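Local coordinates for putative YfrE protein (PDB 3BEE) that is of unknown function but, as the C-terminal TPR part of a protein related to the CcmH family, probably serves cytochrome c-type biogenesis, at residues 4-9 / 36-41; 11-16 / 30-35. All blocks are in the same frame, centred on the assembly; numbering follows the deposited sequence.

Contact 1 of 2, residues 4-9 / 36-41; sequences VTATQL and LQLEPY
The Glu39 carboxylate lies with one face over the methyl of Ala6, whose CB stands 3.6 Å from Glu39 CD, nearly straight above it. The carboxylate oxygens take the polar partners. Glu39 OE2 takes hydrogen bonds from two waters, both tilted toward the Ala6 face. Water 1 also accepts from Ala6 N at 2.9 Å, and water 2 is hydrogen-bonded to Thr7 OG1, so two waters tie the acid to Ala6 N and Thr7 OG1 of the first turn. The other oxygen, Glu39 OE1, is bonded to Asn42 ND2, which also bonds Thr7 OG1. On the neighbouring side of Ala6, its CB packs 3.9 Å from Leu38 CB. With Leu38 CG beside the backbone N (chi1 -68°), the CD1 branch runs in under the helix start, 3.9 Å from Val4 O, and meets Leu9 CD1 at 4.0 Å, the two side chains crossing at about a right angle. Thr5 and Gln8 close that start with a capping box: Gln8 N donates to Thr5 OG1, and Thr5 N to Gln8 OE1. A capped helix start set against the C-terminal end of its antiparallel partner suits the helix hairpins of a TPR fold.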
loop_
_atom_site.group_PDB
_atom_site.type_symbol
_atom_site.label_atom_id
_atom_site.label_comp_id
_atom_site.label_asym_id
_atom_site.label_seq_id
_atom_site.Cartn_x
_atom_site.Cartn_y
_atom_site.Cartn_z
ATOM N N VAL A 4 13.284 1.923 -14.029
ATOM C CA VAL A 4 12.553 2.469 -12.898
ATOM C C VAL A 4 12.306 1.359 -11.864
ATOM O O VAL A 4 12.056 0.219 -12.208
ATOM C CB VAL A 4 11.233 3.112 -13.418
ATOM C CG1 VAL A 4 10.401 3.662 -12.310
ATOM C CG2 VAL A 4 11.560 4.229 -14.405
ATOM N N THR A 5 12.409 1.682 -10.590
ATOM C CA THR A 5 12.238 0.656 -9.572
ATOM C C THR A 5 10.761 0.566 -9.185
ATOM O O THR A 5 9.985 1.464 -9.511
ATOM C CB THR A 5 13.097 0.941 -8.350
ATOM O OG1 THR A 5 12.663 2.169 -7.765
ATOM C CG2 THR A 5 14.585 1.049 -8.757
ATOM N N ALA A 6 10.390 -0.520 -8.510
ATOM C CA ALA A 6 9.021 -0.728 -8.041
ATOM C C ALA A 6 8.584 0.413 -7.124
ATOM O O ALA A 6 7.428 0.864 -7.169
ATOM C CB ALA A 6 8.909 -2.070 -7.324
ATOM N N THR A 7 9.518 0.873 -6.294
ATOM C CA THR A 7 9.260 1.957 -5.349
ATOM C C THR A 7 9.055 3.274 -6.089
ATOM O O THR A 7 8.181 4.045 -5.732
ATOM C CB THR A 7 10.380 2.047 -4.269
ATOM O OG1 THR A 7 10.491 0.782 -3.592
ATOM C CG2 THR A 7 10.060 3.131 -3.233
ATOM N N GLN A 8 9.819 3.503 -7.158
ATOM C CA GLN A 8 9.603 4.673 -8.006
ATOM C C GLN A 8 8.234 4.671 -8.721
ATOM O O GLN A 8 7.596 5.710 -8.841
ATOM C CB GLN A 8 10.769 4.853 -8.986
ATOM C CG GLN A 8 12.032 5.352 -8.267
ATOM C CD GLN A 8 13.288 5.349 -9.111
ATOM O OE1 GLN A 8 13.374 4.683 -10.150
ATOM N NE2 GLN A 8 14.298 6.092 -8.648
ATOM N N LEU A 9 7.799 3.506 -9.194
ATOM C CA LEU A 9 6.466 3.335 -9.756
ATOM C C LEU A 9 5.374 3.606 -8.696
ATOM O O LEU A 9 4.398 4.311 -8.965
ATOM C CB LEU A 9 6.333 1.923 -10.366
ATOM C CG LEU A 9 7.206 1.621 -11.618
ATOM C CD1 LEU A 9 7.052 0.161 -12.034
ATOM C CD2 LEU A 9 6.863 2.510 -12.776
ATOM N N LEU A 36 4.130 -3.970 -7.985
ATOM C CA LEU A 36 3.943 -5.311 -7.403
ATOM C C LEU A 36 4.308 -6.483 -8.335
ATOM O O LEU A 36 4.537 -7.590 -7.871
ATOM C CB LEU A 36 2.500 -5.459 -6.910
ATOM C CG LEU A 36 2.061 -4.506 -5.783
ATOM C CD1 LEU A 36 0.558 -4.646 -5.544
ATOM C CD2 LEU A 36 2.820 -4.800 -4.500
ATOM N N GLN A 37 4.362 -6.231 -9.645
ATOM C CA GLN A 37 4.907 -7.177 -10.613
ATOM C C GLN A 37 6.428 -7.305 -10.416
ATOM O O GLN A 37 6.980 -8.415 -10.423
ATOM C CB GLN A 37 4.574 -6.710 -12.054
ATOM C CG GLN A 37 5.092 -7.586 -13.197
ATOM C CD GLN A 37 4.501 -8.982 -13.200
ATOM O OE1 GLN A 37 3.328 -9.174 -12.892
ATOM N NE2 GLN A 37 5.316 -9.968 -13.565
ATOM N N LEU A 38 7.092 -6.165 -10.230
ATOM C CA LEU A 38 8.529 -6.137 -9.918
ATOM C C LEU A 38 8.863 -6.613 -8.499
ATOM O O LEU A 38 9.784 -7.415 -8.320
ATOM C CB LEU A 38 9.104 -4.737 -10.147
ATOM C CG LEU A 38 9.170 -4.246 -11.599
ATOM C CD1 LEU A 38 9.629 -2.812 -11.549
ATOM C CD2 LEU A 38 10.128 -5.109 -12.463
ATOM N N GLU A 39 8.126 -6.120 -7.501
ATOM C CA GLU A 39 8.363 -6.474 -6.098
ATOM C C GLU A 39 7.031 -6.774 -5.422
ATOM O O GLU A 39 6.358 -5.846 -4.985
ATOM C CB GLU A 39 9.033 -5.322 -5.342
ATOM C CG GLU A 39 10.469 -5.000 -5.725
ATOM C CD GLU A 39 11.016 -3.822 -4.934
ATOM O OE1 GLU A 39 10.567 -3.616 -3.782
ATOM O OE2 GLU A 39 11.906 -3.112 -5.445
ATOM N N PRO A 40 6.637 -8.062 -5.352
ATOM C CA PRO A 40 5.331 -8.470 -4.811
ATOM C C PRO A 40 5.050 -7.985 -3.394
ATOM O O PRO A 40 3.876 -7.906 -3.006
ATOM C CB PRO A 40 5.405 -10.004 -4.835
ATOM C CG PRO A 40 6.382 -10.309 -5.933
ATOM C CD PRO A 40 7.420 -9.230 -5.814
ATOM N N TYR A 41 6.094 -7.655 -2.639
ATOM C CA TYR A 41 5.920 -7.154 -1.263
ATOM C C TYR A 41 6.400 -5.707 -1.112
ATOM O O TYR A 41 6.772 -5.259 -0.029
ATOM C CB TYR A 41 6.567 -8.119 -0.230
ATOM C CG TYR A 41 5.830 -9.444 -0.167
ATOM C CD1 TYR A 41 4.715 -9.600 0.667
ATOM C CD2 TYR A 41 6.203 -10.514 -0.983
ATOM C CE1 TYR A 41 4.001 -10.795 0.704
ATOM C CE2 TYR A 41 5.504 -11.722 -0.953
ATOM C CZ TYR A 41 4.403 -11.851 -0.106
ATOM O OH TYR A 41 3.700 -13.038 -0.064
HETATM O O HOH W 1 12.344 -2.693 -8.118
HETATM O O HOH W 2 12.574 -0.268 -5.257
#

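Contact 2 of 2, residues 11-16 / 30-35; sequences AKATTL and LLLEQA
Leu31 overlaps Ala13, Leu16 and the aliphatic part of Lys12, all on helix 6-18. Its CB rests 3.8 Å from Ala13 CB, and its CD1 reaches on to Leu16 CD1 at 3.5 Å, a close methyl-to-methyl approach in which the two leucine side chains cross at about a right angle. Leu31 CG lies beside its backbone N (chi1 -76°), which carries the CD1 branch across toward Leu16, and CD1 also comes within 3.9 Å of Ala13 N. Lys12, in one of its two conformers, runs extended (chi1 -169°) past Leu31 CD1 with its CG at 4.0 Å, and its end leads away. The methyl of Ala13 is held from a second quarter by Leu32, whose CD2 lies 3.8 Å from Ala13 CB. Leu32 starts out along the flank of its helix, and the end of the side chain turns in. Ala13 and Leu31 are the nearest CA pair of the two segments, 5.7 Å apart; the small Ala13 is consistent with the 8.7 Å between the segment axes. The side-chain atoms that meet are all carbons. Beyond the pair, Leu32 also packs on Ala45, Leu48 and Ile49, while Leu16 leans on Glu27 and Val28, so the packing carries on toward the turn and onto helix 43-55. Two neighbouring helices, at 158° between their directions, form an antiparallel helical hairpin, consistent with the TPR family of this chain.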
loop_
_atom_site.group_PDB
_atom_site.type_symbol
_atom_site.label_atom_id
_atom_site.label_comp_id
_atom_site.label_asym_id
_atom_site.label_seq_id
_atom_site.Cartn_x
_atom_site.Cartn_y
_atom_site.Cartn_z
ATOM N N ALA A 11 5.768 5.378 -5.998
ATOM C CA ALA A 11 5.828 6.792 -5.637
ATOM C C ALA A 11 5.028 7.650 -6.630
ATOM O O ALA A 11 4.335 8.588 -6.231
ATOM C CB ALA A 11 7.293 7.282 -5.545
ATOM N N LYS A 12 5.107 7.361 -7.927
ATOM C CA LYS A 12 4.266 8.127 -8.844
ATOM C C LYS A 12 2.809 7.829 -8.546
ATOM O O LYS A 12 1.984 8.750 -8.494
ATOM C CB LYS A 12 4.570 7.876 -10.321
ATOM C CG LYS A 12 3.850 8.911 -11.219
ATOM C CD LYS A 12 4.220 8.807 -12.696
ATOM C CE LYS A 12 3.385 9.786 -13.491
ATOM N NZ LYS A 12 3.832 9.923 -14.881
ATOM N N ALA A 13 2.489 6.554 -8.334
ATOM C CA ALA A 13 1.099 6.221 -8.002
ATOM C C ALA A 13 0.620 7.028 -6.803
ATOM O O ALA A 13 -0.511 7.515 -6.796
ATOM C CB ALA A 13 0.940 4.737 -7.726
ATOM N N THR A 14 1.475 7.163 -5.790
ATOM C CA THR A 14 1.155 7.862 -4.543
ATOM C C THR A 14 0.915 9.348 -4.832
ATOM O O THR A 14 -0.035 9.936 -4.315
ATOM C CB THR A 14 2.303 7.704 -3.522
ATOM O OG1 THR A 14 2.526 6.315 -3.263
ATOM C CG2 THR A 14 2.012 8.462 -2.194
ATOM N N THR A 15 1.774 9.962 -5.647
ATOM C CA THR A 15 1.568 11.357 -6.029
ATOM C C THR A 15 0.217 11.555 -6.743
ATOM O O THR A 15 -0.555 12.440 -6.385
ATOM C CB THR A 15 2.710 11.898 -6.909
ATOM O OG1 THR A 15 3.943 11.834 -6.186
ATOM C CG2 THR A 15 2.450 13.341 -7.256
ATOM N N LEU A 16 -0.063 10.732 -7.751
ATOM C CA LEU A 16 -1.322 10.839 -8.479
ATOM C C LEU A 16 -2.530 10.597 -7.577
ATOM O O LEU A 16 -3.555 11.248 -7.755
ATOM C CB LEU A 16 -1.368 9.889 -9.663
ATOM C CG LEU A 16 -0.356 10.106 -10.775
ATOM C CD1 LEU A 16 -0.255 8.792 -11.478
ATOM C CD2 LEU A 16 -0.740 11.225 -11.730
ATOM N N LEU A 30 -2.749 0.750 -12.280
ATOM C CA LEU A 30 -1.723 0.155 -13.136
ATOM C C LEU A 30 -0.291 0.377 -12.627
ATOM O O LEU A 30 0.502 -0.549 -12.642
ATOM C CB LEU A 30 -1.871 0.618 -14.605
ATOM C CG LEU A 30 -0.981 -0.026 -15.686
ATOM C CD1 LEU A 30 -1.125 -1.584 -15.776
ATOM C CD2 LEU A 30 -1.263 0.611 -17.075
ATOM N N LEU A 31 0.046 1.599 -12.208
ATOM C CA LEU A 31 1.372 1.887 -11.620
ATOM C C LEU A 31 1.660 1.012 -10.409
ATOM O O LEU A 31 2.753 0.460 -10.294
ATOM C CB LEU A 31 1.538 3.373 -11.242
ATOM C CG LEU A 31 1.791 4.328 -12.420
ATOM C CD1 LEU A 31 1.441 5.757 -12.025
ATOM C CD2 LEU A 31 3.231 4.265 -12.929
ATOM N N LEU A 32 0.658 0.845 -9.544
ATOM C CA LEU A 32 0.744 -0.077 -8.407
ATOM C C LEU A 32 0.899 -1.525 -8.844
ATOM O O LEU A 32 1.752 -2.238 -8.304
ATOM C CB LEU A 32 -0.479 0.058 -7.501
ATOM C CG LEU A 32 -0.599 1.379 -6.752
ATOM C CD1 LEU A 32 -1.951 1.402 -6.048
ATOM C CD2 LEU A 32 0.532 1.564 -5.737
ATOM N N GLU A 33 0.093 -1.966 -9.813
ATOM C CA GLU A 33 0.213 -3.326 -10.331
ATOM C C GLU A 33 1.620 -3.611 -10.802
ATOM O O GLU A 33 2.135 -4.720 -10.626
ATOM C CB GLU A 33 -0.754 -3.569 -11.500
ATOM C CG GLU A 33 -2.163 -3.875 -11.049
ATOM C CD GLU A 33 -3.132 -4.026 -12.217
ATOM O OE1 GLU A 33 -2.698 -4.237 -13.395
ATOM O OE2 GLU A 33 -4.355 -3.937 -11.936
ATOM N N GLN A 34 2.226 -2.613 -11.452
ATOM C CA GLN A 34 3.561 -2.761 -12.002
ATOM C C GLN A 34 4.637 -2.770 -10.947
ATOM O O GLN A 34 5.583 -3.529 -11.064
ATOM C CB GLN A 34 3.826 -1.688 -13.055
ATOM C CG GLN A 34 2.955 -1.928 -14.273
ATOM C CD GLN A 34 3.313 -3.238 -14.915
ATOM O OE1 GLN A 34 2.530 -4.209 -14.902
ATOM N NE2 GLN A 34 4.519 -3.295 -15.461
ATOM N N ALA A 35 4.499 -1.920 -9.927
ATOM C CA ALA A 35 5.351 -2.003 -8.750
ATOM C C ALA A 35 5.324 -3.409 -8.146
ATOM O O ALA A 35 6.368 -3.963 -7.826
ATOM C CB ALA A 35 4.922 -0.967 -7.699
#

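Contact 1 and contact 2 belong to one interface, that of helix 6-18 with helix 26-38, and their centres are about 9 Å apart. The segments come in the order 4-9, 11-16, 30-35 and 36-41; because the helices are antiparallel, the inner two pair nearer the turn and the outer two at the far, open end of the hairpin. Leu9 joins the contacts, with its CD1 3.9 Å from Gln34 CB. Contact 2 is side-chain carbon packing; contact 1 continues it and adds water bridges at the surface. Helix 43-55 then packs beside the hairpin, consistent with TPR-like stacking of helices.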